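Local structure of putative carbohydrate-active enzyme (Uncultured organism, 5WH8) at residues 145-150 with 161-166; 170-173 with 179-182; 239-244 with 277-282; 266-271 with 305-310; 38-43 with 78-83. The protein probably hydrolyses O-glycosyl bonds, as the glycosyl hydrolase family 5 cellulase domain of a longer protein. All coordinates share one frame; numbering follows the deposited sequence.

Contact 1: 145-150 with 161-166; sequences EICNEP and KEYAEA
The Tyr163 ring meets the 145-150 loop at its hydroxyl end: Ile146 O lies at the ring edge, near the ring plane, and Cys147 SG also comes up to the ring. The rest of the ring packs among Leu122, Ala125 and Trp129 of the preceding helix 122-135. The setting is a (β/α)8 barrel. Segment 145-150 leaves the fourth strand, and 161-166 lies on the helix 157-172 that follows. With CG anti to the backbone N (chi1 170°), Tyr163 extends from the helix toward the loop and delivers its OH to the carbonyl. The hydrogen bond from Tyr163 OH to Ile146 O is short, 2.6 Å, and the donor is tilted 26° from the carbonyl plane. Cys147 SG stands 4.6 Å from the centroid of the Tyr163 ring and 57° off its normal, an oblique sulfur-aromatic contact. All four touching residues are buried, and the Tyr163 hydroxyl gives the carbonyl of Ile146 a hydrogen-bond partner there. The same loop carries Asn-Glu-Pro at 148-150, a family 5 signature whose glutamate serves as acid/base in relatives. In this loop Asn148 OD1 accepts from Arg64 NH2 and Glu149 OE2 is hydrogen-bonded to His209 ND1. Tyr163 therefore holds the backbone just before this motif. Beside the bond the contact is apolar, Ile146 CD1 packing 3.9 Å from Ala164 CB.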
# COMPACT_ATOMS: atom_id res chain seq x y z
N GLU A 145 -1.73 6.19 -3.09
CA GLU A 145 -2.90 5.32 -3.12
C GLU A 145 -4.13 6.18 -2.77
O GLU A 145 -4.36 6.48 -1.60
CB GLU A 145 -2.72 4.14 -2.15
CG GLU A 145 -3.90 3.16 -2.13
CD GLU A 145 -3.66 1.92 -1.28
OE1 GLU A 145 -2.63 1.85 -0.58
OE2 GLU A 145 -4.54 1.02 -1.29
N ILE A 146 -4.89 6.58 -3.79
CA ILE A 146 -5.84 7.69 -3.66
C ILE A 146 -7.19 7.31 -3.01
O ILE A 146 -7.92 8.22 -2.58
CB ILE A 146 -6.07 8.39 -5.06
CG1 ILE A 146 -6.51 7.38 -6.13
CG2 ILE A 146 -4.80 9.13 -5.49
CD1 ILE A 146 -7.07 8.05 -7.42
N CYS A 147 -7.53 6.02 -2.93
CA CYS A 147 -8.76 5.54 -2.25
C CYS A 147 -8.73 4.03 -1.97
O CYS A 147 -9.13 3.22 -2.79
CB CYS A 147 -10.03 5.88 -3.06
SG CYS A 147 -10.02 5.41 -4.81
N ASN A 148 -8.31 3.67 -0.76
CA ASN A 148 -8.16 2.27 -0.31
C ASN A 148 -9.17 1.23 -0.86
O ASN A 148 -8.81 0.36 -1.69
CB ASN A 148 -8.22 2.28 1.22
CG ASN A 148 -8.28 0.90 1.85
OD1 ASN A 148 -7.46 0.03 1.55
ND2 ASN A 148 -9.26 0.69 2.74
N GLU A 149 -10.40 1.27 -0.36
CA GLU A 149 -11.45 0.28 -0.69
C GLU A 149 -12.81 0.93 -0.94
O GLU A 149 -13.64 1.02 -0.02
CB GLU A 149 -11.61 -0.77 0.43
CG GLU A 149 -10.46 -1.78 0.42
CD GLU A 149 -10.59 -2.83 1.50
OE1 GLU A 149 -11.56 -2.81 2.29
OE2 GLU A 149 -9.71 -3.72 1.58
N PRO A 150 -13.05 1.40 -2.18
CA PRO A 150 -14.42 1.77 -2.56
C PRO A 150 -15.35 0.60 -2.28
O PRO A 150 -14.97 -0.54 -2.52
CB PRO A 150 -14.30 2.08 -4.06
CG PRO A 150 -12.86 2.44 -4.25
CD PRO A 150 -12.13 1.50 -3.31
N LYS A 161 -14.10 6.09 -11.04
CA LYS A 161 -13.39 6.77 -12.14
C LYS A 161 -13.60 8.29 -12.06
O LYS A 161 -12.67 9.06 -12.29
CB LYS A 161 -13.85 6.20 -13.50
CG LYS A 161 -13.09 6.68 -14.71
CD LYS A 161 -13.45 5.84 -15.92
CE LYS A 161 -12.62 6.18 -17.14
NZ LYS A 161 -13.13 7.37 -17.84
N GLU A 162 -14.81 8.74 -11.70
CA GLU A 162 -15.05 10.16 -11.55
C GLU A 162 -14.27 10.76 -10.37
O GLU A 162 -13.74 11.86 -10.47
CB GLU A 162 -16.56 10.44 -11.40
CG GLU A 162 -17.26 10.22 -12.75
CD GLU A 162 -18.75 10.53 -12.75
OE1 GLU A 162 -19.44 10.26 -11.75
OE2 GLU A 162 -19.23 11.04 -13.78
N TYR A 163 -14.16 10.02 -9.27
CA TYR A 163 -13.31 10.43 -8.16
C TYR A 163 -11.86 10.59 -8.62
O TYR A 163 -11.22 11.59 -8.34
CB TYR A 163 -13.38 9.41 -7.00
CG TYR A 163 -12.34 9.62 -5.91
CD1 TYR A 163 -12.53 10.57 -4.92
CD2 TYR A 163 -11.15 8.89 -5.89
CE1 TYR A 163 -11.59 10.77 -3.93
CE2 TYR A 163 -10.19 9.09 -4.90
CZ TYR A 163 -10.42 10.04 -3.93
OH TYR A 163 -9.50 10.28 -2.94
N ALA A 164 -11.35 9.57 -9.32
CA ALA A 164 -9.97 9.59 -9.77
C ALA A 164 -9.72 10.73 -10.75
O ALA A 164 -8.64 11.34 -10.76
CB ALA A 164 -9.61 8.26 -10.42
N GLU A 165 -10.70 11.03 -11.60
CA GLU A 165 -10.54 12.11 -12.57
C GLU A 165 -10.62 13.49 -11.90
O GLU A 165 -10.23 14.50 -12.51
CB GLU A 165 -11.57 11.93 -13.70
CG GLU A 165 -11.20 10.75 -14.60
CD GLU A 165 -12.24 10.39 -15.65
OE1 GLU A 165 -13.39 10.88 -15.58
OE2 GLU A 165 -11.89 9.57 -16.53
N ALA A 166 -11.08 13.54 -10.65
CA ALA A 166 -11.02 14.76 -9.82
C ALA A 166 -9.67 14.91 -9.11
O ALA A 166 -9.09 16.00 -9.07
CB ALA A 166 -12.17 14.76 -8.77

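Contact 2: 170-173 with 179-182; sequences VIRK and IIIC. With EDO (1,2-ethanediol), chain B.
Arg172 NH2 is held by Lys178 O and, weakly, by Asn203 O, while one face of the guanidinium is laid over Ile180 CD1. Asp202 O takes NH1, so carbonyls on two neighbouring loops fix the rotation of the flat group. The arginine chain bends at chi2 (-75°), which brings its end round to the strand; there NE stands 3.7 Å from Ile180 CD1. The same methyl is met from the helix by Ile171, and the two isoleucines reach toward each other tip to tip, with Ile171 CG2 3.8 Å from Ile180 CD1. This joins the C-terminal part of helix 157-172 to strand 180-182 in a β-α-β unit of the barrel. At Ile179, whose side chain points away from the helix, the backbone N gives a 2.9 Å hydrogen bond to O1 of an ethanediol, probably from the crystallisation liquor. The contact has no direct hydrogen bond across it: NH1 and NH2 of Arg172 are hydrogen-bonded to carbonyls outside the two segments, while the guanidinium face packs against the Ile180 methyl.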
# COMPACT_ATOMS: atom_id res chain seq x y z
N VAL A 170 -5.09 17.01 -9.81
CA VAL A 170 -4.57 17.80 -8.69
C VAL A 170 -3.18 17.30 -8.31
O VAL A 170 -2.28 18.09 -8.00
CB VAL A 170 -5.52 17.72 -7.50
CG1 VAL A 170 -4.91 18.35 -6.25
CG2 VAL A 170 -6.86 18.40 -7.84
N ILE A 171 -3.00 15.99 -8.34
CA ILE A 171 -1.69 15.41 -8.06
C ILE A 171 -0.68 15.72 -9.20
O ILE A 171 0.44 16.15 -8.95
CB ILE A 171 -1.81 13.87 -7.86
CG1 ILE A 171 -2.54 13.59 -6.54
CG2 ILE A 171 -0.43 13.19 -7.93
CD1 ILE A 171 -2.81 12.08 -6.31
N ARG A 172 -1.11 15.51 -10.43
CA ARG A 172 -0.20 15.56 -11.57
C ARG A 172 0.23 16.99 -11.92
O ARG A 172 1.28 17.18 -12.52
CB ARG A 172 -0.85 14.87 -12.78
CG ARG A 172 -0.95 13.34 -12.63
CD ARG A 172 0.42 12.70 -12.84
NE ARG A 172 0.61 11.33 -12.33
CZ ARG A 172 0.36 10.22 -13.02
NH1 ARG A 172 -0.17 10.28 -14.24
NH2 ARG A 172 0.59 9.05 -12.45
N LYS A 173 -0.54 17.99 -11.50
CA LYS A 173 -0.08 19.38 -11.73
C LYS A 173 1.16 19.68 -10.88
O LYS A 173 1.96 20.55 -11.24
CB LYS A 173 -1.20 20.38 -11.43
CG LYS A 173 -1.48 20.65 -9.99
CD LYS A 173 -2.39 21.85 -9.84
CE LYS A 173 -2.89 21.99 -8.42
NZ LYS A 173 -1.84 22.49 -7.50
N ILE A 179 3.92 7.22 -9.34
CA ILE A 179 2.86 6.22 -9.50
C ILE A 179 1.66 6.51 -8.62
O ILE A 179 1.80 6.82 -7.43
CB ILE A 179 3.37 4.80 -9.20
CG1 ILE A 179 4.52 4.46 -10.15
CG2 ILE A 179 2.23 3.75 -9.28
CD1 ILE A 179 5.10 3.09 -9.97
N ILE A 180 0.48 6.46 -9.24
CA ILE A 180 -0.81 6.56 -8.56
C ILE A 180 -1.47 5.19 -8.62
O ILE A 180 -1.48 4.54 -9.68
CB ILE A 180 -1.72 7.63 -9.20
CG1 ILE A 180 -1.09 9.01 -8.99
CG2 ILE A 180 -3.13 7.59 -8.62
CD1 ILE A 180 -1.73 10.14 -9.77
N ILE A 181 -1.96 4.72 -7.47
CA ILE A 181 -2.62 3.41 -7.37
C ILE A 181 -4.09 3.68 -7.06
O ILE A 181 -4.39 4.32 -6.05
CB ILE A 181 -2.03 2.50 -6.25
CG1 ILE A 181 -0.51 2.39 -6.35
CG2 ILE A 181 -2.68 1.08 -6.32
CD1 ILE A 181 0.18 1.73 -5.15
N CYS A 182 -4.97 3.19 -7.92
CA CYS A 182 -6.40 3.50 -7.86
C CYS A 182 -7.23 2.33 -7.41
O CYS A 182 -7.20 1.27 -8.04
CB CYS A 182 -6.89 3.95 -9.24
SG CYS A 182 -8.64 4.51 -9.26
C1 EDO B . 7.36 6.14 -7.81
O1 EDO B . 6.01 6.42 -7.49
C2 EDO B . 7.91 5.14 -6.81
O2 EDO B . 9.30 5.00 -7.06

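Contact 3: 239-244 with 277-282; sequences GTTQAS and PESSAA. With EDO (1,2-ethanediol), chain M; EDO (1,2-ethanediol), chain L.
Thr241 points its side chain at the 277-282 loop and sets its two branches against different serines. The methyl CG2 comes up to Ser279 OG, 3.1 Å away, and the hydroxyl OG1 faces Ser280 CB at 3.7 Å. Because chi1 is 57°, OG1 sits between the backbone N and the carbonyl carbon, from where it turns back to its own segment and bonds Gln242 O at 2.8 Å. Neither serine hydroxyl answers the threonine. Ser279 OG goes to Gly247 O and Ser280 OG to Gly245 O, both in the loop that continues from 239-244. A type I turn from Glu278 to Ala281, closed by Ala281 N to Glu278 O at 3.0 Å, presents the two serines side by side. Farther along, a water bridges the segments: it donates to Ser244 O at 2.9 Å and to Glu278 OE1 at 2.7 Å. The Glu278 carboxylate also receives O2 of an ethanediol on OE1 (2.8 Å) and bonds His37 NE2 through OE2. These are loops after the seventh and eighth barrel strands, at the C-terminal mouth where family 5 enzymes have their active site. With the three hydroxyls each spent on a carbonyl, the threonine meets the serines by packing alone; no direct hydrogen bond joins the segments, and water links Ser244 to Glu278.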
# COMPACT_ATOMS: atom_id res chain seq x y z
N GLY A 239 -4.48 -10.19 3.72
CA GLY A 239 -4.37 -10.85 5.02
C GLY A 239 -4.35 -12.35 4.91
O GLY A 239 -4.72 -12.95 3.90
N THR A 240 -3.92 -12.97 6.01
CA THR A 240 -3.85 -14.42 6.11
C THR A 240 -5.11 -15.01 6.75
O THR A 240 -5.21 -16.21 6.94
CB THR A 240 -2.64 -14.82 6.97
OG1 THR A 240 -2.78 -14.19 8.25
CG2 THR A 240 -1.34 -14.39 6.33
N THR A 241 -6.02 -14.13 7.13
CA THR A 241 -7.26 -14.47 7.82
C THR A 241 -8.45 -14.30 6.87
O THR A 241 -8.29 -13.95 5.70
CB THR A 241 -7.45 -13.55 9.03
OG1 THR A 241 -7.44 -12.20 8.56
CG2 THR A 241 -6.35 -13.74 10.05
N GLN A 242 -9.66 -14.54 7.38
CA GLN A 242 -10.85 -14.01 6.75
C GLN A 242 -10.80 -12.47 6.74
O GLN A 242 -10.02 -11.83 7.47
CB GLN A 242 -12.11 -14.52 7.46
CG GLN A 242 -12.28 -16.03 7.36
CD GLN A 242 -13.58 -16.50 7.96
OE1 GLN A 242 -13.59 -17.28 8.94
NE2 GLN A 242 -14.68 -16.06 7.40
N ALA A 243 -11.66 -11.87 5.92
CA ALA A 243 -11.62 -10.43 5.69
C ALA A 243 -11.83 -9.52 6.91
O ALA A 243 -11.46 -8.34 6.87
CB ALA A 243 -12.64 -10.08 4.61
N SER A 244 -12.40 -10.04 8.00
CA SER A 244 -12.55 -9.27 9.23
C SER A 244 -11.23 -8.99 9.94
O SER A 244 -11.16 -8.13 10.80
CB SER A 244 -13.45 -10.02 10.21
OG SER A 244 -12.84 -11.25 10.52
N PRO A 277 -4.84 -7.56 19.51
CA PRO A 277 -5.02 -9.00 19.71
C PRO A 277 -6.04 -9.60 18.73
O PRO A 277 -7.10 -10.10 19.11
CB PRO A 277 -5.49 -9.10 21.19
CG PRO A 277 -6.09 -7.81 21.49
CD PRO A 277 -5.44 -6.77 20.61
N GLU A 278 -5.69 -9.56 17.45
CA GLU A 278 -6.45 -10.23 16.40
C GLU A 278 -5.44 -10.97 15.52
O GLU A 278 -4.29 -10.54 15.40
CB GLU A 278 -7.28 -9.25 15.55
CG GLU A 278 -6.44 -8.16 14.86
CD GLU A 278 -7.27 -7.05 14.23
OE1 GLU A 278 -8.49 -6.97 14.50
OE2 GLU A 278 -6.70 -6.24 13.46
N SER A 279 -5.85 -12.07 14.89
CA SER A 279 -4.87 -12.97 14.31
C SER A 279 -4.16 -12.41 13.07
O SER A 279 -3.07 -12.92 12.75
CB SER A 279 -5.52 -14.31 13.95
OG SER A 279 -6.65 -14.11 13.15
N SER A 280 -4.71 -11.39 12.40
CA SER A 280 -4.00 -10.79 11.25
C SER A 280 -2.88 -9.85 11.69
O SER A 280 -1.97 -9.52 10.90
CB SER A 280 -4.98 -10.03 10.34
OG SER A 280 -5.50 -8.87 10.94
N ALA A 281 -2.90 -9.43 12.96
CA ALA A 281 -1.85 -8.55 13.48
C ALA A 281 -0.53 -9.31 13.53
O ALA A 281 -0.49 -10.45 14.02
CB ALA A 281 -2.22 -8.03 14.88
N ALA A 282 0.55 -8.70 13.01
CA ALA A 282 1.84 -9.39 12.84
C ALA A 282 2.69 -9.44 14.12
O ALA A 282 3.64 -10.22 14.20
CB ALA A 282 2.62 -8.72 11.70
C1 EDO M . -9.02 -4.78 11.13
O1 EDO M . -7.93 -5.66 11.45
C2 EDO M . -10.00 -4.55 12.29
O2 EDO M . -9.35 -4.44 13.57
C1 EDO L . -8.75 -4.80 7.04
O1 EDO L . -9.20 -5.95 7.78
C2 EDO L . -9.77 -3.69 7.24
O2 EDO L . -9.91 -2.95 6.00
O HOH W 1 -10.74 -8.20 13.64

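Contact 4: 266-271 with 305-310; sequences ISWVNW and RKLSQP. With EDO (1,2-ethanediol), chain D; EDO (1,2-ethanediol), chain I; EDO (1,2-ethanediol), chain M.
A chi1 of 59° places CG of Trp268 between the backbone N and the carbonyl carbon and swings the indole off the barrel strand toward helix 298-307. Leu307 answers with chi1 -70°, its branched end reaching CH2 and CZ3 of the six-membered ring. The two side chains cross obliquely, and Leu307 CD2 rests 3.6 Å from Trp268 CH2. Lys306 adds its CB, 4.0 Å from Trp268 CZ2, before its chain bends and leads NZ away to Asn255 OD1. The indole is thus touched by the aliphatic parts of two successive helix residues, both oblique to its plane. At its edge, in plane, Trp268 NE1 makes a nearly straight hydrogen bond (171°) to O2 of an ethanediol at 2.9 Å. The Phe238 ring also meets the indole, the planes roughly perpendicular. Near the helix end, Arg305 O accepts from Ser308 N, Ser308 OG and Gln309 NE2, the last from above the carbonyl plane. Farther along the strand, Trp271 NE1 bonds O1 of another ethanediol at 3.1 Å, again in the ring plane, at the mouth end of the barrel. The packing of Trp268 against Lys306 and Leu307 is the usual strand-to-helix packing of a (β/α)8 barrel, here its eighth strand against its last helix.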
# COMPACT_ATOMS: atom_id res chain seq x y z
N ILE A 266 3.69 -9.49 -9.12
CA ILE A 266 2.77 -8.54 -8.49
C ILE A 266 3.25 -8.25 -7.06
O ILE A 266 3.47 -9.17 -6.27
CB ILE A 266 1.32 -9.09 -8.49
CG1 ILE A 266 0.79 -9.11 -9.92
CG2 ILE A 266 0.39 -8.28 -7.58
CD1 ILE A 266 -0.53 -9.83 -10.08
N SER A 267 3.41 -6.96 -6.77
CA SER A 267 3.84 -6.50 -5.45
C SER A 267 2.74 -6.69 -4.40
O SER A 267 1.53 -6.61 -4.73
CB SER A 267 4.25 -5.02 -5.50
OG SER A 267 5.39 -4.81 -6.33
N TRP A 268 3.17 -6.90 -3.15
CA TRP A 268 2.24 -7.18 -2.05
C TRP A 268 2.63 -6.53 -0.73
O TRP A 268 3.82 -6.33 -0.45
CB TRP A 268 2.08 -8.70 -1.86
CG TRP A 268 3.23 -9.60 -1.56
CD1 TRP A 268 3.79 -10.51 -2.41
CD2 TRP A 268 3.88 -9.81 -0.28
NE1 TRP A 268 4.75 -11.24 -1.77
CE2 TRP A 268 4.83 -10.84 -0.47
CE3 TRP A 268 3.76 -9.22 0.99
CZ2 TRP A 268 5.64 -11.30 0.56
CZ3 TRP A 268 4.58 -9.66 2.00
CH2 TRP A 268 5.50 -10.70 1.79
N VAL A 269 1.59 -6.19 0.03
CA VAL A 269 1.70 -5.49 1.30
C VAL A 269 0.74 -6.16 2.30
O VAL A 269 -0.46 -6.20 2.06
CB VAL A 269 1.36 -4.00 1.16
CG1 VAL A 269 1.52 -3.28 2.47
CG2 VAL A 269 2.23 -3.34 0.06
N ASN A 270 1.27 -6.68 3.40
CA ASN A 270 0.48 -7.43 4.38
C ASN A 270 -0.17 -6.55 5.46
O ASN A 270 0.50 -5.67 6.04
CB ASN A 270 1.37 -8.50 5.08
CG ASN A 270 0.65 -9.28 6.15
OD1 ASN A 270 0.97 -9.18 7.32
ND2 ASN A 270 -0.33 -10.09 5.74
N TRP A 271 -1.43 -6.83 5.75
CA TRP A 271 -2.17 -6.26 6.89
C TRP A 271 -2.03 -7.15 8.14
O TRP A 271 -2.47 -8.30 8.07
CB TRP A 271 -3.64 -6.13 6.53
CG TRP A 271 -4.46 -5.41 7.57
CD1 TRP A 271 -5.10 -5.97 8.62
CD2 TRP A 271 -4.72 -4.00 7.63
NE1 TRP A 271 -5.75 -5.00 9.34
CE2 TRP A 271 -5.52 -3.78 8.77
CE3 TRP A 271 -4.34 -2.90 6.85
CZ2 TRP A 271 -5.95 -2.51 9.14
CZ3 TRP A 271 -4.76 -1.65 7.23
CH2 TRP A 271 -5.57 -1.46 8.35
N ARG A 305 8.84 -14.81 7.26
CA ARG A 305 9.51 -15.86 6.51
C ARG A 305 9.38 -15.65 4.99
O ARG A 305 10.37 -15.84 4.26
CB ARG A 305 8.95 -17.23 6.92
CG ARG A 305 9.72 -18.40 6.38
CD ARG A 305 9.52 -19.63 7.26
NE ARG A 305 10.25 -20.76 6.70
CZ ARG A 305 10.32 -21.96 7.26
NH1 ARG A 305 9.71 -22.20 8.42
NH2 ARG A 305 11.01 -22.92 6.66
N LYS A 306 8.21 -15.23 4.50
CA LYS A 306 8.07 -14.91 3.06
C LYS A 306 8.95 -13.72 2.64
O LYS A 306 9.55 -13.70 1.56
CB LYS A 306 6.62 -14.59 2.70
CG LYS A 306 5.60 -15.73 2.85
CD LYS A 306 5.93 -16.92 1.93
CE LYS A 306 4.88 -18.03 2.09
NZ LYS A 306 5.37 -19.33 1.60
N LEU A 307 9.03 -12.71 3.50
CA LEU A 307 9.87 -11.54 3.26
C LEU A 307 11.37 -11.86 3.22
O LEU A 307 12.15 -11.08 2.65
CB LEU A 307 9.61 -10.50 4.34
CG LEU A 307 8.27 -9.79 4.31
CD1 LEU A 307 7.97 -9.07 5.63
CD2 LEU A 307 8.19 -8.78 3.15
N SER A 308 11.77 -12.97 3.82
CA SER A 308 13.18 -13.32 3.93
C SER A 308 13.71 -14.00 2.67
O SER A 308 14.89 -14.28 2.57
CB SER A 308 13.42 -14.23 5.13
OG SER A 308 13.08 -15.58 4.84
N GLN A 309 12.83 -14.27 1.71
CA GLN A 309 13.26 -14.88 0.44
C GLN A 309 14.13 -13.91 -0.35
O GLN A 309 14.13 -12.70 -0.10
CB GLN A 309 12.04 -15.31 -0.39
CG GLN A 309 11.10 -16.29 0.31
CD GLN A 309 11.81 -17.50 0.90
OE1 GLN A 309 12.59 -18.18 0.24
NE2 GLN A 309 11.53 -17.77 2.17
N PRO A 310 14.90 -14.43 -1.31
CA PRO A 310 15.68 -13.54 -2.18
C PRO A 310 14.82 -12.44 -2.80
O PRO A 310 13.66 -12.67 -3.15
CB PRO A 310 16.21 -14.49 -3.26
CG PRO A 310 16.28 -15.81 -2.59
CD PRO A 310 15.13 -15.85 -1.63
C1 EDO D . 8.07 -14.88 -1.73
O1 EDO D . 8.51 -15.27 -3.05
C2 EDO D . 6.62 -14.43 -1.79
O2 EDO D . 6.48 -13.34 -2.72
C1 EDO I . 4.34 -20.16 -1.62
O1 EDO I . 4.95 -21.28 -0.96
C2 EDO I . 5.08 -18.82 -1.52
O2 EDO I . 6.52 -18.89 -1.39
C1 EDO M . -9.02 -4.78 11.13
O1 EDO M . -7.93 -5.66 11.45
C2 EDO M . -10.00 -4.55 12.29
O2 EDO M . -9.35 -4.44 13.57

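Contact 5: 38-43 with 78-83; sequences GLAWFP and NQWKSK
Ala40 sits squarely on one face of the Trp80 indole, a CH-pi contact between loops that follow the first and second strands of the (β/α)8 barrel. Its CA lies 3.7 Å from the centroid of the six-membered ring and 9° off the ring normal, practically over the centre. The methyl lands nearer the ring fusion, with Ala40 CB 3.5 Å from Trp80 CD2. Pro43 and Leu39 add oblique contacts: Pro43 CB comes to within 4.2 Å of Trp80 CZ2, and the carbonyl of Leu39 approaches the same ring. The opposite face of the indole carries Lys81 CG, offset toward the rim, so the ring is sandwiched between an alanine from the facing loop and an aliphatic chain from its own. In the next shell, Tyr86 and Tyr89 of helix 83-100 meet Trp80 edge-to-face and also touch Leu39. The indole reaches across to the 38-43 loop because its CG is anti to the backbone N (chi1 180°). A pentaethylene glycol, probably from the crystallisation liquor, lies about 4 Å from the Trp80 side chain and is bonded by Lys81 NZ. Ser82, at the N-cap, has its OG bonded to Asp85 N at the start of that helix. The turn that carries Ala40 is closed by Gly38 O, which accepts both Trp41 N at 3.1 Å and Phe42 N at 3.2 Å.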
# COMPACT_ATOMS: atom_id res chain seq x y z
N GLY A 38 -4.57 1.42 11.69
CA GLY A 38 -4.92 2.83 11.84
C GLY A 38 -3.83 3.61 12.58
O GLY A 38 -3.45 3.25 13.67
N LEU A 39 -3.32 4.69 11.97
CA LEU A 39 -2.23 5.44 12.60
C LEU A 39 -2.62 6.06 13.95
O LEU A 39 -1.82 6.05 14.89
CB LEU A 39 -1.72 6.53 11.64
CG LEU A 39 -1.16 5.99 10.32
CD1 LEU A 39 -0.97 7.10 9.30
CD2 LEU A 39 0.16 5.20 10.51
N ALA A 40 -3.85 6.57 14.05
CA ALA A 40 -4.32 7.17 15.30
C ALA A 40 -4.55 6.13 16.39
O ALA A 40 -4.67 6.45 17.59
CB ALA A 40 -5.61 7.95 15.04
N TRP A 41 -4.59 4.86 16.00
CA TRP A 41 -4.90 3.79 16.93
C TRP A 41 -3.66 3.09 17.50
O TRP A 41 -3.70 2.58 18.62
CB TRP A 41 -5.80 2.77 16.24
CG TRP A 41 -7.09 3.33 15.74
CD1 TRP A 41 -7.71 4.48 16.16
CD2 TRP A 41 -7.93 2.78 14.72
NE1 TRP A 41 -8.89 4.67 15.47
CE2 TRP A 41 -9.03 3.65 14.56
CE3 TRP A 41 -7.83 1.65 13.89
CZ2 TRP A 41 -10.04 3.40 13.64
CZ3 TRP A 41 -8.83 1.42 12.97
CH2 TRP A 41 -9.94 2.28 12.86
N PHE A 42 -2.57 3.04 16.72
CA PHE A 42 -1.33 2.36 17.12
C PHE A 42 -0.09 3.22 16.90
O PHE A 42 0.92 2.75 16.38
CB PHE A 42 -1.18 1.03 16.36
CG PHE A 42 -2.31 0.09 16.63
CD1 PHE A 42 -2.29 -0.72 17.74
CD2 PHE A 42 -3.42 0.07 15.81
CE1 PHE A 42 -3.35 -1.55 18.02
CE2 PHE A 42 -4.47 -0.75 16.08
CZ PHE A 42 -4.45 -1.56 17.19
N PRO A 43 -0.14 4.50 17.33
CA PRO A 43 1.02 5.35 17.02
C PRO A 43 2.35 4.87 17.61
O PRO A 43 3.37 5.18 17.01
CB PRO A 43 0.63 6.71 17.63
CG PRO A 43 -0.37 6.38 18.68
CD PRO A 43 -1.14 5.20 18.16
N ASN A 78 -10.92 15.50 13.09
CA ASN A 78 -10.28 16.40 14.07
C ASN A 78 -10.47 15.87 15.49
O ASN A 78 -10.65 16.65 16.44
CB ASN A 78 -10.84 17.84 13.94
CG ASN A 78 -10.31 18.57 12.73
OD1 ASN A 78 -9.13 18.49 12.40
ND2 ASN A 78 -11.19 19.32 12.08
N GLN A 79 -10.44 14.55 15.66
CA GLN A 79 -10.46 13.95 16.99
C GLN A 79 -9.10 13.59 17.57
O GLN A 79 -8.98 13.48 18.79
CB GLN A 79 -11.32 12.68 16.97
CG GLN A 79 -12.80 12.98 16.87
CD GLN A 79 -13.62 11.74 16.63
OE1 GLN A 79 -13.24 10.88 15.84
NE2 GLN A 79 -14.75 11.64 17.31
N TRP A 80 -8.09 13.38 16.72
CA TRP A 80 -6.77 12.98 17.18
C TRP A 80 -5.74 14.09 16.91
O TRP A 80 -5.10 14.59 17.84
CB TRP A 80 -6.38 11.67 16.49
CG TRP A 80 -5.02 11.11 16.87
CD1 TRP A 80 -4.60 10.72 18.10
CD2 TRP A 80 -3.94 10.85 15.97
NE1 TRP A 80 -3.32 10.24 18.03
CE2 TRP A 80 -2.88 10.30 16.73
CE3 TRP A 80 -3.75 11.02 14.60
CZ2 TRP A 80 -1.67 9.92 16.17
CZ3 TRP A 80 -2.54 10.65 14.04
CH2 TRP A 80 -1.51 10.12 14.83
N LYS A 81 -5.60 14.46 15.64
CA LYS A 81 -4.80 15.62 15.20
C LYS A 81 -5.58 16.50 14.24
O LYS A 81 -6.42 16.01 13.50
CB LYS A 81 -3.50 15.15 14.50
CG LYS A 81 -2.48 14.54 15.42
CD LYS A 81 -1.24 14.14 14.63
CE LYS A 81 -0.25 13.44 15.50
NZ LYS A 81 0.51 14.39 16.38
N SER A 82 -5.31 17.82 14.21
CA SER A 82 -5.81 18.67 13.13
C SER A 82 -5.33 18.14 11.77
O SER A 82 -4.30 17.48 11.71
CB SER A 82 -5.34 20.13 13.30
OG SER A 82 -3.99 20.25 12.90
N LYS A 83 -6.08 18.41 10.71
CA LYS A 83 -5.74 17.94 9.37
C LYS A 83 -4.32 18.31 8.93
O LYS A 83 -3.58 17.47 8.40
CB LYS A 83 -6.78 18.45 8.36
CG LYS A 83 -8.16 17.84 8.60
CD LYS A 83 -9.26 18.47 7.78
CE LYS A 83 -10.62 17.96 8.27
NZ LYS A 83 -11.76 18.57 7.52

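Overall arrangement
The five contacts distribute round one (β/α)8 barrel. Contacts 1 and 2 share helix 157-172, have centres about 10 Å apart and touch directly: Ile146 N is 3.2 Å from Ile181 O, a probable hydrogen bond, and Ile146 CG2 packs 3.6 Å from Ile171 CD1. Contacts 3 and 4, with centres about 16 Å apart, meet where Ser280 OG stands 3.7 Å from Trp271 CD1, and one ethanediol touches both. Contacts 1 and 4 lie on opposite sides of the chain's centre, about 26 Å between centres. Contact 5 touches none of the others; contact 4 comes nearest, about 5 Å between closest atoms. The loops of contacts 1, 3 and 5 all follow barrel strands, around the mouth where the family 5 site is expected.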